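Local coordinates for protein putative superoxide reductase (Thermotoga maritima, PDB 3QZB) that probably catalyses the one-electron reduction of superoxide to hydrogen peroxide at a mononuclear iron centre, using electrons delivered by rubredoxin, at residues A[23-28]-A[52-57]; A[27-32]-A[128-133]; A[46-51]-A[108-113]. One frame throughout, in Å; residues are numbered along the deposited sequence. Where two conformers were deposited one is given.

Interaction 1 (A[23-28]-A[52-57]); sequences DFKKEK and GKEIPH. With FE (Fe (III) ion), chain B.
The carbonyl oxygen F24 O accepts a hydrogen bond from a water 2.7 Å away. The same water accepts from I55 N, joining two surface loops of the immunoglobulin-like beta-sandwich. A second water does likewise, donating to K28 O and accepting from G52 N. D23 forms an Asx turn: its OD1 accepts from K25 N at 2.9 Å, above the carboxylate plane. E54 CG comes to the edge of the F24 ring, in its plane, 3.4 Å from CE2 in the conformer described. The F24 side chain rests on V30 and V32. Replacing it with an alanine would probably strip the cover from these valines and leave the E54 methylenes without their ring partner. I55 reaches into the bend of the other loop, its CD1 3.5 Å from K26 C. K28 has its CG in the crowded position between backbone N and carbonyl carbon (chi1 65°). From there its chain runs past I55 and P56, then crosses the H57 side chain at about a right angle. H57 is one of five iron ligands, with H29, H63, C127 and H130. K28 CD lies 3.6 Å from H57 CD2, while H57 NE2 binds the iron at 2.2 Å.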
loop_
_atom_site.group_PDB
_atom_site.type_symbol
_atom_site.label_atom_id
_atom_site.label_comp_id
_atom_site.label_asym_id
_atom_site.label_seq_id
_atom_site.Cartn_x
_atom_site.Cartn_y
_atom_site.Cartn_z
ATOM N N ASP A 23 9.370 -24.898 -5.241
ATOM C CA ASP A 23 10.823 -24.821 -5.249
ATOM C C ASP A 23 11.290 -23.731 -6.180
ATOM O O ASP A 23 11.046 -23.784 -7.369
ATOM C CB ASP A 23 11.306 -26.160 -5.806
ATOM C CG ASP A 23 12.806 -26.343 -5.758
ATOM O OD1 ASP A 23 13.542 -25.372 -5.490
ATOM O OD2 ASP A 23 13.240 -27.510 -5.963
ATOM N N PHE A 24 11.995 -22.743 -5.652
ATOM C CA PHE A 24 12.476 -21.631 -6.484
ATOM C C PHE A 24 13.423 -22.057 -7.605
ATOM O O PHE A 24 13.588 -21.344 -8.583
ATOM C CB PHE A 24 13.111 -20.526 -5.631
ATOM C CG PHE A 24 14.489 -20.839 -5.128
ATOM C CD1 PHE A 24 14.676 -21.544 -3.959
ATOM C CD2 PHE A 24 15.612 -20.463 -5.873
ATOM C CE1 PHE A 24 15.946 -21.827 -3.493
ATOM C CE2 PHE A 24 16.896 -20.774 -5.417
ATOM C CZ PHE A 24 17.061 -21.438 -4.238
ATOM N N LYS A 25 14.031 -23.238 -7.457
ATOM C CA LYS A 25 14.863 -23.767 -8.530
ATOM C C LYS A 25 14.046 -24.271 -9.718
ATOM O O LYS A 25 14.609 -24.551 -10.774
ATOM C CB LYS A 25 15.786 -24.878 -7.998
ATOM C CG LYS A 25 16.772 -24.339 -6.974
ATOM C CD LYS A 25 17.777 -25.359 -6.436
ATOM C CE LYS A 25 18.804 -24.613 -5.546
ATOM N NZ LYS A 25 19.928 -25.468 -5.042
ATOM N N LYS A 26 12.730 -24.432 -9.536
ATOM C CA LYS A 26 11.829 -24.926 -10.568
ATOM C C LYS A 26 10.786 -23.903 -10.972
ATOM O O LYS A 26 10.182 -24.058 -12.011
ATOM C CB LYS A 26 11.112 -26.174 -10.049
ATOM C CG LYS A 26 12.098 -27.333 -9.810
ATOM C CD LYS A 26 11.497 -28.624 -9.265
ATOM C CE LYS A 26 12.615 -29.706 -9.077
ATOM N NZ LYS A 26 12.145 -31.002 -8.472
ATOM N N GLU A 27 10.542 -22.879 -10.160
ATOM C CA GLU A 27 9.378 -22.007 -10.284
ATOM C C GLU A 27 9.796 -20.554 -10.068
ATOM O O GLU A 27 10.173 -20.165 -8.942
ATOM C CB GLU A 27 8.297 -22.437 -9.298
ATOM C CG GLU A 27 7.086 -21.495 -9.238
ATOM C CD GLU A 27 6.437 -21.209 -10.588
ATOM O OE1 GLU A 27 5.833 -22.178 -11.149
ATOM O OE2 GLU A 27 6.549 -20.071 -11.045
ATOM N N LYS A 28 9.733 -19.730 -11.124
ATOM C CA LYS A 28 10.134 -18.347 -11.086
ATOM C C LYS A 28 9.359 -17.519 -10.055
ATOM O O LYS A 28 9.880 -16.499 -9.608
ATOM C CB LYS A 28 9.971 -17.720 -12.459
ATOM C CG LYS A 28 8.556 -17.612 -12.972
ATOM C CD LYS A 28 8.393 -16.947 -14.320
ATOM C CE LYS A 28 9.032 -17.600 -15.453
ATOM N NZ LYS A 28 8.348 -18.891 -15.678
ATOM N N GLY A 52 12.017 -14.265 -8.808
ATOM C CA GLY A 52 12.700 -14.448 -10.077
ATOM C C GLY A 52 14.148 -14.560 -9.779
ATOM O O GLY A 52 14.938 -14.155 -10.590
ATOM N N LYS A 53 14.464 -15.097 -8.591
ATOM C CA LYS A 53 15.796 -15.179 -8.043
ATOM C C LYS A 53 16.783 -15.981 -8.914
ATOM O O LYS A 53 17.852 -15.503 -9.274
ATOM C CB LYS A 53 15.732 -15.769 -6.628
ATOM C CG LYS A 53 17.039 -16.012 -5.963
ATOM C CD LYS A 53 17.777 -14.728 -5.665
ATOM C CE LYS A 53 19.022 -15.038 -4.800
ATOM N NZ LYS A 53 19.986 -13.913 -4.751
ATOM N N GLU A 54 16.384 -17.196 -9.230
ATOM C CA GLU A 54 17.138 -18.100 -10.074
ATOM C C GLU A 54 16.566 -18.164 -11.464
ATOM O O GLU A 54 17.322 -18.173 -12.423
ATOM C CB GLU A 54 17.095 -19.454 -9.438
ATOM C CG GLU A 54 18.103 -19.605 -8.329
ATOM C CD GLU A 54 19.368 -20.285 -8.776
ATOM O OE1 GLU A 54 20.002 -19.800 -9.736
ATOM O OE2 GLU A 54 19.725 -21.319 -8.189
ATOM N N ILE A 55 15.252 -18.264 -11.580
ATOM C CA ILE A 55 14.572 -18.290 -12.866
ATOM C C ILE A 55 13.919 -16.937 -13.047
ATOM O O ILE A 55 13.055 -16.560 -12.263
ATOM C CB ILE A 55 13.484 -19.385 -12.972
ATOM C CG1 ILE A 55 14.095 -20.761 -12.692
ATOM C CG2 ILE A 55 12.847 -19.332 -14.376
ATOM C CD1 ILE A 55 13.126 -21.865 -12.563
ATOM N N PRO A 56 14.276 -16.197 -14.083
ATOM C CA PRO A 56 13.792 -14.845 -14.219
ATOM C C PRO A 56 12.268 -14.758 -14.427
ATOM O O PRO A 56 11.646 -15.638 -15.032
ATOM C CB PRO A 56 14.504 -14.325 -15.457
ATOM C CG PRO A 56 15.402 -15.342 -15.947
ATOM C CD PRO A 56 15.312 -16.548 -15.109
ATOM N N HIS A 57 11.698 -13.672 -13.899
ATOM C CA HIS A 57 10.297 -13.375 -14.130
ATOM C C HIS A 57 10.212 -12.130 -15.000
ATOM O O HIS A 57 10.939 -11.166 -14.788
ATOM C CB HIS A 57 9.532 -13.178 -12.800
ATOM C CG HIS A 57 8.035 -13.064 -12.974
ATOM N ND1 HIS A 57 7.439 -11.904 -13.434
ATOM C CD2 HIS A 57 7.023 -13.956 -12.784
ATOM C CE1 HIS A 57 6.130 -12.091 -13.531
ATOM N NE2 HIS A 57 5.844 -13.319 -13.156
HETATM FE FE FE B . 3.798 -14.178 -13.336
HETATM O O HOH W 1 13.690 -18.641 -8.982
HETATM O O HOH W 2 11.861 -16.993 -7.717
#

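Interaction 2 (A[27-32]-A[128-133]); sequences EKHVPV and NIHGLW. With FE (Fe (III) ion), chain B.
H29 lies over one face of the W133 indole. The imidazole and the five-membered ring of W133 form an offset stack, with planes only 12° apart and centroids 4.7 Å apart. The methylene H29 CB does the closest touching. It sits 3.3 Å from the centroid of that five-membered ring, almost straight above it, in a CH-pi contact. H29 CG is anti to the carbonyl carbon (chi1 -72°), which carries the imidazole past the indole toward the metal.

H130 is turned differently. Its ring plane stands at 66° to that of H29, and the two side chains cross at about a right angle. H29 NE2 and H130 ND1 each bind the iron at 2.2 Å. Their close approach reflects the shared metal and is not a hydrogen bond. H130 also holds W133 through its backbone: W133 NE1 donates to H130 O at 2.8 Å, from above the carbonyl plane.

E27 fixes the rotation of the H29 ring. E27 OE2 takes two bonds, one from H29 ND1 at 2.7 Å and one from H29 N on its anti lone pair. The E27 chain bends at chi2, which turns the carboxylate back toward H29. E27 CG comes 3.5 Å from W133 CZ3. P31 CD packs against W133 CB. H130 is further packed by V95 of a third subunit.

In relatives the residue equivalent to E27 probably can bind the iron; here E27 lies in the second shell behind H29. H57, H63 and C127 supply the other iron ligands. Four histidines, three through NE2 and one through ND1, with one cysteine, are the hallmark of the superoxide reductase centre.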
loop_
_atom_site.group_PDB
_atom_site.type_symbol
_atom_site.label_atom_id
_atom_site.label_comp_id
_atom_site.label_asym_id
_atom_site.label_seq_id
_atom_site.Cartn_x
_atom_site.Cartn_y
_atom_site.Cartn_z
ATOM N N GLU A 27 10.542 -22.879 -10.160
ATOM C CA GLU A 27 9.378 -22.007 -10.284
ATOM C C GLU A 27 9.796 -20.554 -10.068
ATOM O O GLU A 27 10.173 -20.165 -8.942
ATOM C CB GLU A 27 8.297 -22.437 -9.298
ATOM C CG GLU A 27 7.086 -21.495 -9.238
ATOM C CD GLU A 27 6.437 -21.209 -10.588
ATOM O OE1 GLU A 27 5.833 -22.178 -11.149
ATOM O OE2 GLU A 27 6.549 -20.071 -11.045
ATOM N N LYS A 28 9.733 -19.730 -11.124
ATOM C CA LYS A 28 10.134 -18.347 -11.086
ATOM C C LYS A 28 9.359 -17.519 -10.055
ATOM O O LYS A 28 9.880 -16.499 -9.608
ATOM C CB LYS A 28 9.971 -17.720 -12.459
ATOM C CG LYS A 28 8.556 -17.612 -12.972
ATOM C CD LYS A 28 8.393 -16.947 -14.320
ATOM C CE LYS A 28 9.032 -17.600 -15.453
ATOM N NZ LYS A 28 8.348 -18.891 -15.678
ATOM N N HIS A 29 8.125 -17.881 -9.723
ATOM C CA HIS A 29 7.315 -17.047 -8.880
ATOM C C HIS A 29 7.634 -17.123 -7.391
ATOM O O HIS A 29 7.118 -16.296 -6.633
ATOM C CB HIS A 29 5.842 -17.378 -9.074
ATOM C CG HIS A 29 5.274 -16.935 -10.368
ATOM N ND1 HIS A 29 5.110 -17.768 -11.458
ATOM C CD2 HIS A 29 4.890 -15.707 -10.759
ATOM C CE1 HIS A 29 4.590 -17.033 -12.439
ATOM N NE2 HIS A 29 4.480 -15.775 -12.053
ATOM N N VAL A 30 8.457 -18.053 -6.958
ATOM C CA VAL A 30 8.657 -18.241 -5.518
ATOM C C VAL A 30 9.429 -17.036 -4.950
ATOM O O VAL A 30 10.525 -16.692 -5.435
ATOM C CB VAL A 30 9.423 -19.530 -5.232
ATOM C CG1 VAL A 30 9.721 -19.611 -3.733
ATOM C CG2 VAL A 30 8.641 -20.759 -5.770
ATOM N N PRO A 31 8.918 -16.409 -3.868
ATOM C CA PRO A 31 9.702 -15.320 -3.231
ATOM C C PRO A 31 10.775 -15.961 -2.359
ATOM O O PRO A 31 10.452 -16.782 -1.501
ATOM C CB PRO A 31 8.645 -14.555 -2.449
ATOM C CG PRO A 31 7.624 -15.574 -2.077
ATOM C CD PRO A 31 7.584 -16.556 -3.265
ATOM N N VAL A 32 12.024 -15.617 -2.597
ATOM C CA VAL A 32 13.145 -16.218 -1.917
ATOM C C VAL A 32 13.680 -15.281 -0.827
ATOM O O VAL A 32 14.007 -14.133 -1.113
ATOM C CB VAL A 32 14.273 -16.593 -2.879
ATOM C CG1 VAL A 32 15.464 -17.190 -2.099
ATOM C CG2 VAL A 32 13.739 -17.585 -3.944
ATOM N N ASN A 128 0.672 -10.105 -11.196
ATOM C CA ASN A 128 -0.588 -9.543 -11.733
ATOM C C ASN A 128 -1.440 -10.559 -12.507
ATOM O O ASN A 128 -2.644 -10.331 -12.643
ATOM C CB ASN A 128 -0.375 -8.276 -12.539
ATOM C CG ASN A 128 0.209 -8.518 -13.902
ATOM O OD1 ASN A 128 0.982 -9.457 -14.113
ATOM N ND2 ASN A 128 -0.120 -7.636 -14.856
ATOM N N ILE A 129 -0.857 -11.690 -12.956
ATOM C CA ILE A 129 -1.639 -12.703 -13.643
ATOM C C ILE A 129 -1.475 -14.103 -13.079
ATOM O O ILE A 129 -2.240 -14.985 -13.429
ATOM C CB ILE A 129 -1.357 -12.700 -15.189
ATOM C CG1 ILE A 129 0.044 -13.196 -15.502
ATOM C CG2 ILE A 129 -1.665 -11.334 -15.756
ATOM C CD1 ILE A 129 0.402 -13.157 -16.996
ATOM N N HIS A 130 -0.486 -14.358 -12.189
ATOM C CA HIS A 130 -0.248 -15.677 -11.648
ATOM C C HIS A 130 -0.456 -15.772 -10.124
ATOM O O HIS A 130 0.021 -16.719 -9.478
ATOM C CB HIS A 130 1.162 -16.173 -11.981
ATOM C CG HIS A 130 1.400 -16.325 -13.460
ATOM N ND1 HIS A 130 2.386 -15.623 -14.151
ATOM C CD2 HIS A 130 0.793 -17.143 -14.373
ATOM C CE1 HIS A 130 2.347 -16.010 -15.409
ATOM N NE2 HIS A 130 1.412 -16.917 -15.582
ATOM N N GLY A 131 -1.203 -14.813 -9.576
ATOM C CA GLY A 131 -1.641 -14.920 -8.195
ATOM C C GLY A 131 -0.541 -14.902 -7.147
ATOM O O GLY A 131 0.491 -14.240 -7.299
ATOM N N LEU A 132 -0.850 -15.521 -6.012
ATOM C CA LEU A 132 -0.098 -15.453 -4.776
ATOM C C LEU A 132 0.842 -16.644 -4.590
ATOM O O LEU A 132 0.501 -17.808 -4.884
ATOM C CB LEU A 132 -1.070 -15.449 -3.572
ATOM C CG LEU A 132 -1.919 -14.157 -3.453
ATOM C CD1 LEU A 132 -3.029 -14.410 -2.362
ATOM C CD2 LEU A 132 -1.111 -12.958 -3.095
ATOM N N TRP A 133 1.989 -16.346 -3.958
ATOM C CA TRP A 133 3.068 -17.281 -3.712
ATOM C C TRP A 133 3.674 -16.971 -2.362
ATOM O O TRP A 133 3.746 -15.812 -1.958
ATOM C CB TRP A 133 4.156 -17.094 -4.811
ATOM C CG TRP A 133 3.603 -17.358 -6.166
ATOM C CD1 TRP A 133 2.840 -16.498 -6.917
ATOM C CD2 TRP A 133 3.621 -18.590 -6.886
ATOM N NE1 TRP A 133 2.434 -17.124 -8.070
ATOM C CE2 TRP A 133 2.861 -18.415 -8.045
ATOM C CE3 TRP A 133 4.192 -19.840 -6.631
ATOM C CZ2 TRP A 133 2.723 -19.434 -9.012
ATOM C CZ3 TRP A 133 4.049 -20.841 -7.563
ATOM C CH2 TRP A 133 3.295 -20.657 -8.721
HETATM FE FE FE B . 3.798 -14.178 -13.336
#

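Interaction 3 (A[46-51]-A[108-113]); sequences QIVVTV and TVTTVV
I47 and T111 form a hydrogen-bonded antiparallel pair, and I47 has the largest surface buried by this contact. I47 N donates to T111 O at 2.8 Å, in a nearly straight bond (175°). T111 N returns a bond to I47 O at 2.9 Å. The side chain of I47 points to the buried face of the sheet. Its CD1 reaches diagonally across to V113 CG2 of the neighbouring strand, 3.8 Å away, and the residue also packs on I121 of the opposing sheet. V49 and V109 repeat the paired backbone bonds two residues on, and V49 packs on I68, V70 and A123.

Q46 has the next largest buried surface and lies on the other face, in a non-hydrogen-bonded pair with V112. Its chain bends at chi2 (-68°), which folds the amide over the neighbouring strand. There OE1 lies 3.5 Å from V112 CG2, and NE2 lies 3.5 Å from T110 CG2. The amide thus spreads across two methyl groups.

T108 faces T50 in a non-hydrogen-bonded pair. The two side chains lie side by side and point the same way. In the conformer described, T50 OG1 is 3.7 Å from T108 CG2, and T50 CG2 faces T108 OG1. A water joins T108 OG1 to V51 O, 2.8 Å from each.

The strands run at 157° to each other in the three-stranded sheet of the sandwich. Beyond 108-113 the sheet runs on: T110, V112 and V113 pair with a strand of a fourth subunit.

The chemistry implies a partial division of labour. Backbone bonds set the register. The side of I47, V49 and V109 is mostly aliphatic, with T111 OG1 bonded to Y86 OH. The other side mixes Q46, T50, T108 and T110 with V48 and V112.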
loop_
_atom_site.group_PDB
_atom_site.type_symbol
_atom_site.label_atom_id
_atom_site.label_comp_id
_atom_site.label_asym_id
_atom_site.label_seq_id
_atom_site.Cartn_x
_atom_site.Cartn_y
_atom_site.Cartn_z
ATOM N N GLN A 46 19.009 -7.479 8.241
ATOM C CA GLN A 46 18.676 -7.330 6.835
ATOM C C GLN A 46 17.912 -8.550 6.352
ATOM O O GLN A 46 18.389 -9.669 6.480
ATOM C CB GLN A 46 19.942 -7.219 6.019
ATOM C CG GLN A 46 20.984 -6.265 6.464
ATOM C CD GLN A 46 20.564 -4.864 6.330
ATOM O OE1 GLN A 46 20.616 -4.078 7.328
ATOM N NE2 GLN A 46 20.179 -4.458 5.148
ATOM N N ILE A 47 16.734 -8.328 5.780
ATOM C CA ILE A 47 15.970 -9.348 5.098
ATOM C C ILE A 47 15.796 -8.938 3.640
ATOM O O ILE A 47 15.262 -7.887 3.327
ATOM C CB ILE A 47 14.582 -9.546 5.739
ATOM C CG1 ILE A 47 14.688 -9.904 7.220
ATOM C CG2 ILE A 47 13.781 -10.600 4.976
ATOM C CD1 ILE A 47 13.302 -9.904 7.941
ATOM N N VAL A 48 16.363 -9.783 2.764
ATOM C CA VAL A 48 16.205 -9.584 1.314
ATOM C C VAL A 48 15.170 -10.584 0.834
ATOM O O VAL A 48 15.202 -11.774 1.185
ATOM C CB VAL A 48 17.531 -9.781 0.552
ATOM C CG1 VAL A 48 17.349 -9.366 -0.918
ATOM C CG2 VAL A 48 18.651 -8.980 1.187
ATOM N N VAL A 49 14.224 -10.104 0.021
ATOM C CA VAL A 49 13.262 -11.020 -0.619
ATOM C C VAL A 49 13.262 -10.699 -2.124
ATOM O O VAL A 49 13.206 -9.543 -2.514
ATOM C CB VAL A 49 11.851 -10.900 -0.059
ATOM C CG1 VAL A 49 10.972 -11.981 -0.649
ATOM C CG2 VAL A 49 11.839 -10.956 1.470
ATOM N N THR A 50 13.387 -11.758 -2.928
ATOM C CA THR A 50 13.503 -11.632 -4.386
ATOM C C THR A 50 12.593 -12.626 -5.074
ATOM O O THR A 50 12.590 -13.798 -4.757
ATOM C CB THR A 50 14.952 -11.924 -4.815
ATOM O OG1 THR A 50 15.864 -11.122 -4.039
ATOM C CG2 THR A 50 15.170 -11.661 -6.298
ATOM N N VAL A 51 11.804 -12.147 -6.028
ATOM C CA VAL A 51 11.070 -13.064 -6.950
ATOM C C VAL A 51 11.895 -13.070 -8.254
ATOM O O VAL A 51 12.365 -12.067 -8.716
ATOM C CB VAL A 51 9.634 -12.570 -7.186
ATOM C CG1 VAL A 51 8.910 -13.439 -8.220
ATOM C CG2 VAL A 51 8.846 -12.562 -5.859
ATOM N N THR A 108 12.565 -7.077 -6.061
ATOM C CA THR A 108 13.672 -7.297 -5.146
ATOM C C THR A 108 13.496 -6.243 -4.075
ATOM O O THR A 108 13.212 -5.096 -4.382
ATOM C CB THR A 108 15.059 -7.196 -5.866
ATOM O OG1 THR A 108 15.085 -8.060 -6.989
ATOM C CG2 THR A 108 16.195 -7.584 -4.890
ATOM N N VAL A 109 13.599 -6.639 -2.809
ATOM C CA VAL A 109 13.538 -5.641 -1.741
ATOM C C VAL A 109 14.438 -6.081 -0.582
ATOM O O VAL A 109 14.510 -7.236 -0.256
ATOM C CB VAL A 109 12.081 -5.342 -1.300
ATOM C CG1 VAL A 109 11.433 -6.576 -0.630
ATOM C CG2 VAL A 109 12.033 -4.069 -0.395
ATOM N N THR A 110 15.045 -5.075 0.043
ATOM C CA THR A 110 15.740 -5.278 1.326
ATOM C C THR A 110 15.049 -4.398 2.361
ATOM O O THR A 110 14.922 -3.200 2.198
ATOM C CB THR A 110 17.198 -4.877 1.253
ATOM O OG1 THR A 110 17.809 -5.574 0.153
ATOM C CG2 THR A 110 17.925 -5.220 2.565
ATOM N N THR A 111 14.587 -5.040 3.424
ATOM C CA THR A 111 13.959 -4.407 4.589
ATOM C C THR A 111 14.776 -4.772 5.827
ATOM O O THR A 111 15.539 -5.744 5.830
ATOM C CB THR A 111 12.488 -4.852 4.677
ATOM O OG1 THR A 111 11.765 -4.111 5.656
ATOM C CG2 THR A 111 12.296 -6.285 4.982
ATOM N N VAL A 112 14.693 -3.892 6.823
ATOM C CA VAL A 112 15.509 -4.013 8.016
ATOM C C VAL A 112 14.549 -4.070 9.219
ATOM O O VAL A 112 13.665 -3.232 9.349
ATOM C CB VAL A 112 16.456 -2.832 8.163
ATOM C CG1 VAL A 112 17.245 -2.934 9.473
ATOM C CG2 VAL A 112 17.387 -2.741 6.977
ATOM N N VAL A 113 14.745 -5.078 10.041
ATOM C CA VAL A 113 13.906 -5.268 11.247
ATOM C C VAL A 113 14.810 -5.363 12.484
ATOM O O VAL A 113 16.007 -5.589 12.391
ATOM C CB VAL A 113 13.046 -6.534 11.179
ATOM C CG1 VAL A 113 12.015 -6.412 10.041
ATOM C CG2 VAL A 113 13.856 -7.813 11.040
HETATM O O HOH W 3 13.964 -9.788 -8.881
#

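In the fold
Interactions 1 and 2 start from the same loop and share E27 and K28. Each supplies ligands to one iron ion: interaction 1 gives H57, interaction 2 gives H29 and H130. Interaction 1 is a surface contact and relies on water bridges and scattered side-chain contacts. Interaction 2 is buried and relies on aromatic overlap and metal bonds. Interaction 3 is partly buried and sits with its centre about 16 Å from the centres of the other two. It is held chiefly by regular backbone bonds. Strand 31-34 ties interactions 2 and 3 together, since V32 N probably bonds to T50 O within one sheet. V51 touches K28 and H29, so the sheet also abuts the metal-site loop.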